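Local coordinates for protein aminotransferase (Psychrobacter arcticus 273-4, PDB 3IF2) that probably transfers amino groups between amino acids and keto acids, perhaps valine and pyruvate, using a bound pyridoxal 5'-phosphate cofactor, at residues A[42-54]-A[324-337]. Sequence-based numbering, arbitrary orientation.
Sequences PAKIDAVNELFLE and RIKQLSDNEIKPFY
Ile45 CG1 lies over one face of the Phe336 ring, 4.0 Å from its centroid, a CH-pi contact; Tyr337 CD1 sits at the edge of that ring, in plane. Phe336 CD2 in turn rests on a face of the Tyr337 ring, near its rim. At the other end, Leu51 CD1 stands over the centre of one face of the Arg324 guanidinium, 3.5 Å from CZ. The aromatic pair and the guanidinium lie at the two ends of a nearly antiparallel helix pair of the fold type I aminotransferase architecture: the N-to-C directions of helix 46-54 and helix 324-337 differ by 149°, and their axes come within 9.5 Å. Between them Leu328, its CG anti to the backbone N (chi1 -179°), directs its methyls into the interface, CD1 coming 3.8 Å from Val48 CG2 and CD2 meeting Phe52 CE1. Phe52 also packs on Ile73 of the second subunit, placing this seam beside the dimer interface. A salt bridge, whose hydrogen bond is weak, joins Arg324 NH1 to Glu54 OE2 (3.1 Å), carboxylate and guanidinium planes 49° apart. Pro42 has its side chain about 4 Å from that of Lys276, which binds pyridoxal phosphate. Near the tyrosine ring plane, Ala43 N donates a hydrogen bond to Tyr337 OH at 2.8 Å.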
ATOM      1  N   PRO A  42      -7.527 -17.681   0.228  1.00 38.26           N
ATOM      2  CA  PRO A  42      -7.699 -18.843  -0.700  1.00 37.24           C
ATOM      3  C   PRO A  42      -7.082 -20.133  -0.163  1.00 35.65           C
ATOM      4  O   PRO A  42      -6.212 -20.081   0.697  1.00 34.94           O
ATOM      5  CB  PRO A  42      -6.905 -18.413  -1.925  1.00 38.24           C
ATOM      6  CG  PRO A  42      -5.792 -17.569  -1.330  1.00 38.46           C
ATOM      7  CD  PRO A  42      -6.527 -16.735  -0.318  1.00 38.54           C
ATOM      8  N   ALA A  43      -7.520 -21.265  -0.703  1.00 35.30           N
ATOM      9  CA  ALA A  43      -7.057 -22.620  -0.299  1.00 34.50           C
ATOM     10  C   ALA A  43      -5.585 -22.887  -0.614  1.00 33.64           C
ATOM     11  O   ALA A  43      -5.009 -22.179  -1.422  1.00 32.40           O
ATOM     12  CB  ALA A  43      -7.901 -23.678  -1.007  1.00 33.77           C
ATOM     13  N   LYS A  44      -5.006 -23.914   0.019  1.00 34.18           N
ATOM     14  CA  LYS A  44      -3.628 -24.373  -0.262  1.00 34.90           C
ATOM     15  C   LYS A  44      -3.720 -25.486  -1.312  1.00 35.08           C
ATOM     16  O   LYS A  44      -3.935 -26.646  -0.962  1.00 36.24           O
ATOM     17  CB  LYS A  44      -2.918 -24.891   1.014  1.00 35.08           C
ATOM     18  N   ILE A  45      -3.589 -25.133  -2.597  1.00 34.82           N
ATOM     19  CA  ILE A  45      -3.687 -26.121  -3.706  1.00 34.47           C
ATOM     20  C   ILE A  45      -2.273 -26.574  -4.115  1.00 34.45           C
ATOM     21  O   ILE A  45      -1.511 -25.818  -4.706  1.00 35.75           O
ATOM     22  CB  ILE A  45      -4.478 -25.550  -4.896  1.00 33.45           C
ATOM     23  CG1 ILE A  45      -5.834 -24.941  -4.413  1.00 33.05           C
ATOM     24  CG2 ILE A  45      -4.701 -26.642  -5.905  1.00 31.79           C
ATOM     25  CD1 ILE A  45      -6.675 -24.298  -5.519  1.00 32.45           C
ATOM     26  N   ASP A  46      -1.913 -27.802  -3.774  1.00 35.01           N
ATOM     27  CA  ASP A  46      -0.535 -28.320  -4.020  1.00 34.90           C
ATOM     28  C   ASP A  46       0.005 -28.077  -5.422  1.00 33.39           C
ATOM     29  O   ASP A  46       1.163 -27.667  -5.562  1.00 33.68           O
ATOM     30  CB  ASP A  46      -0.428 -29.831  -3.683  1.00 35.76           C
ATOM     31  CG  ASP A  46      -0.609 -30.141  -2.179  1.00 36.99           C
ATOM     32  OD1 ASP A  46      -0.448 -29.227  -1.341  1.00 38.53           O
ATOM     33  OD2 ASP A  46      -0.903 -31.308  -1.830  1.00 36.89           O
ATOM     34  N   ALA A  47      -0.830 -28.296  -6.444  1.00 31.66           N
ATOM     35  CA  ALA A  47      -0.400 -28.128  -7.836  1.00 31.30           C
ATOM     36  C   ALA A  47      -0.020 -26.678  -8.133  1.00 31.60           C
ATOM     37  O   ALA A  47       0.903 -26.452  -8.896  1.00 31.99           O
ATOM     38  CB  ALA A  47      -1.442 -28.622  -8.817  1.00 29.90           C
ATOM     39  N   VAL A  48      -0.712 -25.723  -7.494  1.00 30.98           N
ATOM     40  CA  VAL A  48      -0.458 -24.296  -7.651  1.00 31.08           C
ATOM     41  C   VAL A  48       0.872 -23.891  -7.010  1.00 31.19           C
ATOM     42  O   VAL A  48       1.654 -23.157  -7.601  1.00 29.99           O
ATOM     43  CB  VAL A  48      -1.613 -23.415  -7.040  1.00 31.05           C
ATOM     44  CG1 VAL A  48      -1.281 -21.934  -7.160  1.00 30.84           C
ATOM     45  CG2 VAL A  48      -2.960 -23.712  -7.714  1.00 30.05           C
ATOM     46  N   ASN A  49       1.093 -24.352  -5.788  1.00 31.29           N
ATOM     47  CA  ASN A  49       2.315 -24.060  -5.064  1.00 31.28           C
ATOM     48  C   ASN A  49       3.568 -24.685  -5.675  1.00 33.32           C
ATOM     49  O   ASN A  49       4.663 -24.090  -5.587  1.00 34.29           O
ATOM     50  CB  ASN A  49       2.136 -24.409  -3.592  1.00 30.83           C
ATOM     51  CG  ASN A  49       1.124 -23.480  -2.906  1.00 30.21           C
ATOM     52  OD1 ASN A  49       0.949 -22.335  -3.314  1.00 27.49           O
ATOM     53  ND2 ASN A  49       0.451 -23.989  -1.874  1.00 29.72           N
ATOM     54  N   GLU A  50       3.421 -25.863  -6.284  1.00 33.46           N
ATOM     55  CA  GLU A  50       4.516 -26.476  -7.038  1.00 33.74           C
ATOM     56  C   GLU A  50       4.946 -25.580  -8.200  1.00 32.98           C
ATOM     57  O   GLU A  50       6.158 -25.402  -8.408  1.00 32.46           O
ATOM     58  CB  GLU A  50       4.126 -27.870  -7.549  1.00 35.31           C
ATOM     59  CG  GLU A  50       4.230 -28.927  -6.467  1.00 37.07           C
ATOM     60  CD  GLU A  50       3.306 -30.121  -6.646  1.00 38.77           C
ATOM     61  OE1 GLU A  50       2.680 -30.303  -7.723  1.00 38.88           O
ATOM     62  OE2 GLU A  50       3.202 -30.883  -5.656  1.00 40.85           O
ATOM     63  N   LEU A  51       3.974 -25.044  -8.955  1.00 31.74           N
ATOM     64  CA  LEU A  51       4.293 -24.134 -10.069  1.00 32.52           C
ATOM     65  C   LEU A  51       4.935 -22.826  -9.570  1.00 32.60           C
ATOM     66  O   LEU A  51       5.900 -22.332 -10.166  1.00 32.63           O
ATOM     67  CB  LEU A  51       3.066 -23.829 -10.923  1.00 33.11           C
ATOM     68  CG  LEU A  51       3.202 -22.817 -12.086  1.00 33.47           C
ATOM     69  CD1 LEU A  51       4.407 -23.092 -13.010  1.00 33.67           C
ATOM     70  CD2 LEU A  51       1.897 -22.791 -12.865  1.00 33.31           C
ATOM     71  N   PHE A  52       4.374 -22.277  -8.492  1.00 32.09           N
ATOM     72  CA  PHE A  52       4.924 -21.103  -7.858  1.00 32.23           C
ATOM     73  C   PHE A  52       6.352 -21.325  -7.362  1.00 31.72           C
ATOM     74  O   PHE A  52       7.203 -20.466  -7.600  1.00 32.76           O
ATOM     75  CB  PHE A  52       4.034 -20.580  -6.703  1.00 32.24           C
ATOM     76  CG  PHE A  52       2.695 -19.969  -7.140  1.00 32.15           C
ATOM     77  CD1 PHE A  52       2.488 -19.392  -8.421  1.00 31.44           C
ATOM     78  CD2 PHE A  52       1.672 -19.858  -6.206  1.00 31.93           C
ATOM     79  CE1 PHE A  52       1.263 -18.826  -8.769  1.00 31.38           C
ATOM     80  CE2 PHE A  52       0.446 -19.269  -6.557  1.00 32.44           C
ATOM     81  CZ  PHE A  52       0.249 -18.752  -7.845  1.00 31.63           C
ATOM     82  N   LEU A  53       6.612 -22.458  -6.706  1.00 30.69           N
ATOM     83  CA  LEU A  53       7.963 -22.757  -6.188  1.00 31.12           C
ATOM     84  C   LEU A  53       8.979 -22.868  -7.310  1.00 31.56           C
ATOM     85  O   LEU A  53      10.082 -22.348  -7.195  1.00 32.69           O
ATOM     86  CB  LEU A  53       7.986 -24.043  -5.330  1.00 30.64           C
ATOM     87  CG  LEU A  53       9.255 -24.338  -4.529  1.00 29.72           C
ATOM     88  CD1 LEU A  53       9.791 -23.081  -3.788  1.00 28.84           C
ATOM     89  CD2 LEU A  53       9.018 -25.496  -3.588  1.00 28.59           C
ATOM     90  N   GLU A  54       8.583 -23.523  -8.399  1.00 32.20           N
ATOM     91  CA  GLU A  54       9.413 -23.638  -9.613  1.00 32.92           C
ATOM     92  C   GLU A  54       9.755 -22.261 -10.179  1.00 31.14           C
ATOM     93  O   GLU A  54      10.912 -21.990 -10.495  1.00 31.13           O
ATOM     94  CB  GLU A  54       8.696 -24.496 -10.669  1.00 33.98           C
ATOM     95  CG  GLU A  54       9.255 -24.476 -12.099  1.00 35.08           C
ATOM     96  CD  GLU A  54       8.354 -25.259 -13.026  1.00 37.03           C
ATOM     97  OE1 GLU A  54       8.233 -26.488 -12.822  1.00 38.52           O
ATOM     98  OE2 GLU A  54       7.753 -24.649 -13.939  1.00 38.42           O
ATOM     99  N   ARG A 324       0.467 -19.859 -18.768  1.00 36.19           N
ATOM    100  CA  ARG A 324       0.339 -20.867 -17.701  1.00 37.75           C
ATOM    101  C   ARG A 324      -0.536 -20.375 -16.557  1.00 37.70           C
ATOM    102  O   ARG A 324      -1.096 -21.205 -15.855  1.00 37.42           O
ATOM    103  CB  ARG A 324       1.687 -21.399 -17.180  1.00 39.31           C
ATOM    104  CG  ARG A 324       2.416 -22.316 -18.164  1.00 41.13           C
ATOM    105  CD  ARG A 324       3.657 -22.953 -17.551  1.00 42.88           C
ATOM    106  NE  ARG A 324       3.303 -24.089 -16.685  1.00 45.22           N
ATOM    107  CZ  ARG A 324       4.171 -24.865 -16.013  1.00 45.96           C
ATOM    108  NH1 ARG A 324       5.501 -24.634 -16.042  1.00 45.80           N
ATOM    109  NH2 ARG A 324       3.693 -25.882 -15.275  1.00 45.69           N
ATOM    110  N   ILE A 325      -0.658 -19.047 -16.376  1.00 38.10           N
ATOM    111  CA  ILE A 325      -1.562 -18.458 -15.366  1.00 37.81           C
ATOM    112  C   ILE A 325      -3.030 -18.873 -15.654  1.00 37.82           C
ATOM    113  O   ILE A 325      -3.769 -19.214 -14.727  1.00 37.70           O
ATOM    114  CB  ILE A 325      -1.355 -16.892 -15.217  1.00 37.46           C
ATOM    115  CG1 ILE A 325      -1.951 -16.379 -13.901  1.00 37.55           C
ATOM    116  CG2 ILE A 325      -1.877 -16.130 -16.425  1.00 37.31           C
ATOM    117  CD1 ILE A 325      -1.727 -14.875 -13.637  1.00 37.85           C
ATOM    118  N   LYS A 326      -3.399 -18.899 -16.938  1.00 38.08           N
ATOM    119  CA  LYS A 326      -4.721 -19.321 -17.405  1.00 38.65           C
ATOM    120  C   LYS A 326      -4.922 -20.847 -17.240  1.00 38.79           C
ATOM    121  O   LYS A 326      -5.981 -21.291 -16.772  1.00 37.91           O
ATOM    122  CB  LYS A 326      -4.910 -18.900 -18.871  1.00 39.87           C
ATOM    123  CG  LYS A 326      -6.341 -18.890 -19.355  1.00 41.69           C
ATOM    124  CD  LYS A 326      -6.462 -18.340 -20.796  1.00 42.98           C
ATOM    125  CE  LYS A 326      -7.920 -18.056 -21.203  1.00 43.61           C
ATOM    126  NZ  LYS A 326      -8.818 -19.225 -20.979  1.00 44.13           N
ATOM    127  N   GLN A 327      -3.903 -21.638 -17.594  1.00 39.23           N
ATOM    128  CA  GLN A 327      -3.968 -23.108 -17.465  1.00 40.45           C
ATOM    129  C   GLN A 327      -4.051 -23.535 -16.010  1.00 39.06           C
ATOM    130  O   GLN A 327      -4.821 -24.441 -15.665  1.00 39.63           O
ATOM    131  CB  GLN A 327      -2.793 -23.802 -18.135  1.00 43.16           C
ATOM    132  CG  GLN A 327      -2.674 -23.515 -19.618  1.00 45.93           C
ATOM    133  CD  GLN A 327      -1.550 -24.304 -20.251  1.00 48.63           C
ATOM    134  OE1 GLN A 327      -1.674 -25.531 -20.436  1.00 50.23           O
ATOM    135  NE2 GLN A 327      -0.435 -23.611 -20.589  1.00 49.92           N
ATOM    136  N   LEU A 328      -3.276 -22.869 -15.165  1.00 36.80           N
ATOM    137  CA  LEU A 328      -3.324 -23.070 -13.728  1.00 36.67           C
ATOM    138  C   LEU A 328      -4.759 -22.800 -13.172  1.00 36.69           C
ATOM    139  O   LEU A 328      -5.279 -23.558 -12.357  1.00 36.68           O
ATOM    140  CB  LEU A 328      -2.339 -22.110 -13.068  1.00 37.22           C
ATOM    141  CG  LEU A 328      -2.167 -22.132 -11.565  1.00 37.95           C
ATOM    142  CD1 LEU A 328      -1.539 -23.477 -11.219  1.00 38.44           C
ATOM    143  CD2 LEU A 328      -1.314 -20.961 -11.092  1.00 38.14           C
ATOM    144  N   SER A 329      -5.374 -21.716 -13.628  1.00 35.20           N
ATOM    145  CA  SER A 329      -6.719 -21.336 -13.202  1.00 34.90           C
ATOM    146  C   SER A 329      -7.797 -22.338 -13.642  1.00 34.48           C
ATOM    147  O   SER A 329      -8.627 -22.759 -12.841  1.00 33.06           O
ATOM    148  CB  SER A 329      -7.063 -19.961 -13.777  1.00 34.92           C
ATOM    149  OG  SER A 329      -6.177 -18.985 -13.284  1.00 34.22           O
ATOM    150  N   ASP A 330      -7.740 -22.727 -14.905  1.00 34.44           N
ATOM    151  CA  ASP A 330      -8.725 -23.635 -15.470  1.00 35.22           C
ATOM    152  C   ASP A 330      -8.572 -25.077 -15.013  1.00 34.68           C
ATOM    153  O   ASP A 330      -9.586 -25.728 -14.759  1.00 35.46           O
ATOM    154  CB  ASP A 330      -8.691 -23.603 -17.008  1.00 36.02           C
ATOM    155  CG  ASP A 330      -8.967 -22.217 -17.584  1.00 36.68           C
ATOM    156  OD1 ASP A 330      -9.578 -21.382 -16.905  1.00 37.36           O
ATOM    157  OD2 ASP A 330      -8.571 -21.964 -18.740  1.00 38.49           O
ATOM    158  N   ASN A 331      -7.338 -25.570 -14.913  1.00 33.86           N
ATOM    159  CA  ASN A 331      -7.089 -26.992 -14.573  1.00 33.81           C
ATOM    160  C   ASN A 331      -7.028 -27.324 -13.086  1.00 33.53           C
ATOM    161  O   ASN A 331      -7.406 -28.434 -12.705  1.00 32.55           O
ATOM    162  CB  ASN A 331      -5.788 -27.508 -15.239  1.00 34.20           C
ATOM    163  CG  ASN A 331      -5.817 -27.411 -16.773  1.00 34.47           C
ATOM    164  OD1 ASN A 331      -6.880 -27.309 -17.380  1.00 35.48           O
ATOM    165  ND2 ASN A 331      -4.647 -27.457 -17.393  1.00 34.98           N
ATOM    166  N   GLU A 332      -6.574 -26.372 -12.255  1.00 33.35           N
ATOM    167  CA  GLU A 332      -6.338 -26.635 -10.838  1.00 32.60           C
ATOM    168  C   GLU A 332      -7.242 -25.830  -9.917  1.00 32.94           C
ATOM    169  O   GLU A 332      -7.968 -26.423  -9.115  1.00 34.45           O
ATOM    170  CB  GLU A 332      -4.867 -26.376 -10.498  1.00 32.67           C
ATOM    171  CG  GLU A 332      -3.824 -26.999 -11.440  1.00 32.39           C
ATOM    172  CD  GLU A 332      -3.835 -28.536 -11.497  1.00 33.00           C
ATOM    173  OE1 GLU A 332      -4.303 -29.209 -10.546  1.00 31.65           O
ATOM    174  OE2 GLU A 332      -3.341 -29.077 -12.519  1.00 34.23           O
ATOM    175  N   ILE A 333      -7.253 -24.501 -10.056  1.00 32.24           N
ATOM    176  CA  ILE A 333      -8.022 -23.638  -9.144  1.00 30.70           C
ATOM    177  C   ILE A 333      -9.548 -23.821  -9.295  1.00 31.50           C
ATOM    178  O   ILE A 333     -10.221 -24.181  -8.323  1.00 30.37           O
ATOM    179  CB  ILE A 333      -7.653 -22.156  -9.290  1.00 29.85           C
ATOM    180  CG1 ILE A 333      -6.156 -21.912  -9.038  1.00 29.09           C
ATOM    181  CG2 ILE A 333      -8.493 -21.298  -8.303  1.00 29.23           C
ATOM    182  CD1 ILE A 333      -5.707 -20.512  -9.321  1.00 27.79           C
ATOM    183  N   LYS A 334     -10.073 -23.585 -10.504  1.00 32.44           N
ATOM    184  CA  LYS A 334     -11.533 -23.697 -10.782  1.00 33.51           C
ATOM    185  C   LYS A 334     -12.132 -25.044 -10.361  1.00 33.93           C
ATOM    186  O   LYS A 334     -13.133 -25.046  -9.638  1.00 35.57           O
ATOM    187  CB  LYS A 334     -11.858 -23.346 -12.242  1.00 34.63           C
ATOM    188  CG  LYS A 334     -13.325 -23.501 -12.750  1.00 35.65           C
ATOM    189  CD  LYS A 334     -13.354 -22.976 -14.226  1.00 36.27           C
ATOM    190  CE  LYS A 334     -14.642 -23.216 -15.037  1.00 37.32           C
ATOM    191  NZ  LYS A 334     -14.643 -22.436 -16.369  1.00 37.00           N
ATOM    192  N   PRO A 335     -11.500 -26.174 -10.745  1.00 33.09           N
ATOM    193  CA  PRO A 335     -12.040 -27.457 -10.293  1.00 32.86           C
ATOM    194  C   PRO A 335     -11.931 -27.702  -8.778  1.00 32.75           C
ATOM    195  O   PRO A 335     -12.854 -28.286  -8.198  1.00 32.93           O
ATOM    196  CB  PRO A 335     -11.207 -28.484 -11.092  1.00 32.64           C
ATOM    197  CG  PRO A 335     -10.752 -27.716 -12.312  1.00 32.57           C
ATOM    198  CD  PRO A 335     -10.399 -26.397 -11.700  1.00 32.73           C
ATOM    199  N   PHE A 336     -10.833 -27.279  -8.147  1.00 32.18           N
ATOM    200  CA  PHE A 336     -10.671 -27.436  -6.699  1.00 31.66           C
ATOM    201  C   PHE A 336     -11.889 -26.873  -5.970  1.00 33.05           C
ATOM    202  O   PHE A 336     -12.522 -27.602  -5.198  1.00 32.98           O
ATOM    203  CB  PHE A 336      -9.400 -26.755  -6.176  1.00 31.49           C
ATOM    204  CG  PHE A 336      -9.240 -26.868  -4.699  1.00 31.54           C
ATOM    205  CD1 PHE A 336      -8.591 -27.954  -4.142  1.00 31.45           C
ATOM    206  CD2 PHE A 336      -9.791 -25.908  -3.846  1.00 31.93           C
ATOM    207  CE1 PHE A 336      -8.476 -28.098  -2.747  1.00 31.29           C
ATOM    208  CE2 PHE A 336      -9.682 -26.046  -2.457  1.00 32.06           C
ATOM    209  CZ  PHE A 336      -9.024 -27.157  -1.912  1.00 31.86           C
ATOM    210  N   TYR A 337     -12.217 -25.600  -6.240  1.00 33.32           N
ATOM    211  CA  TYR A 337     -13.365 -24.943  -5.586  1.00 34.11           C
ATOM    212  C   TYR A 337     -14.747 -25.528  -5.938  1.00 35.66           C
ATOM    213  O   TYR A 337     -15.635 -25.535  -5.076  1.00 36.46           O
ATOM    214  CB  TYR A 337     -13.337 -23.407  -5.734  1.00 33.44           C
ATOM    215  CG  TYR A 337     -12.141 -22.769  -5.042  1.00 32.81           C
ATOM    216  CD1 TYR A 337     -12.032 -22.788  -3.656  1.00 32.76           C
ATOM    217  CD2 TYR A 337     -11.131 -22.135  -5.773  1.00 32.89           C
ATOM    218  CE1 TYR A 337     -10.939 -22.218  -3.006  1.00 33.72           C
ATOM    219  CE2 TYR A 337     -10.018 -21.557  -5.135  1.00 33.50           C
ATOM    220  CZ  TYR A 337      -9.934 -21.604  -3.753  1.00 34.05           C
ATOM    221  OH  TYR A 337      -8.868 -21.042  -3.112  1.00 35.34           O
TER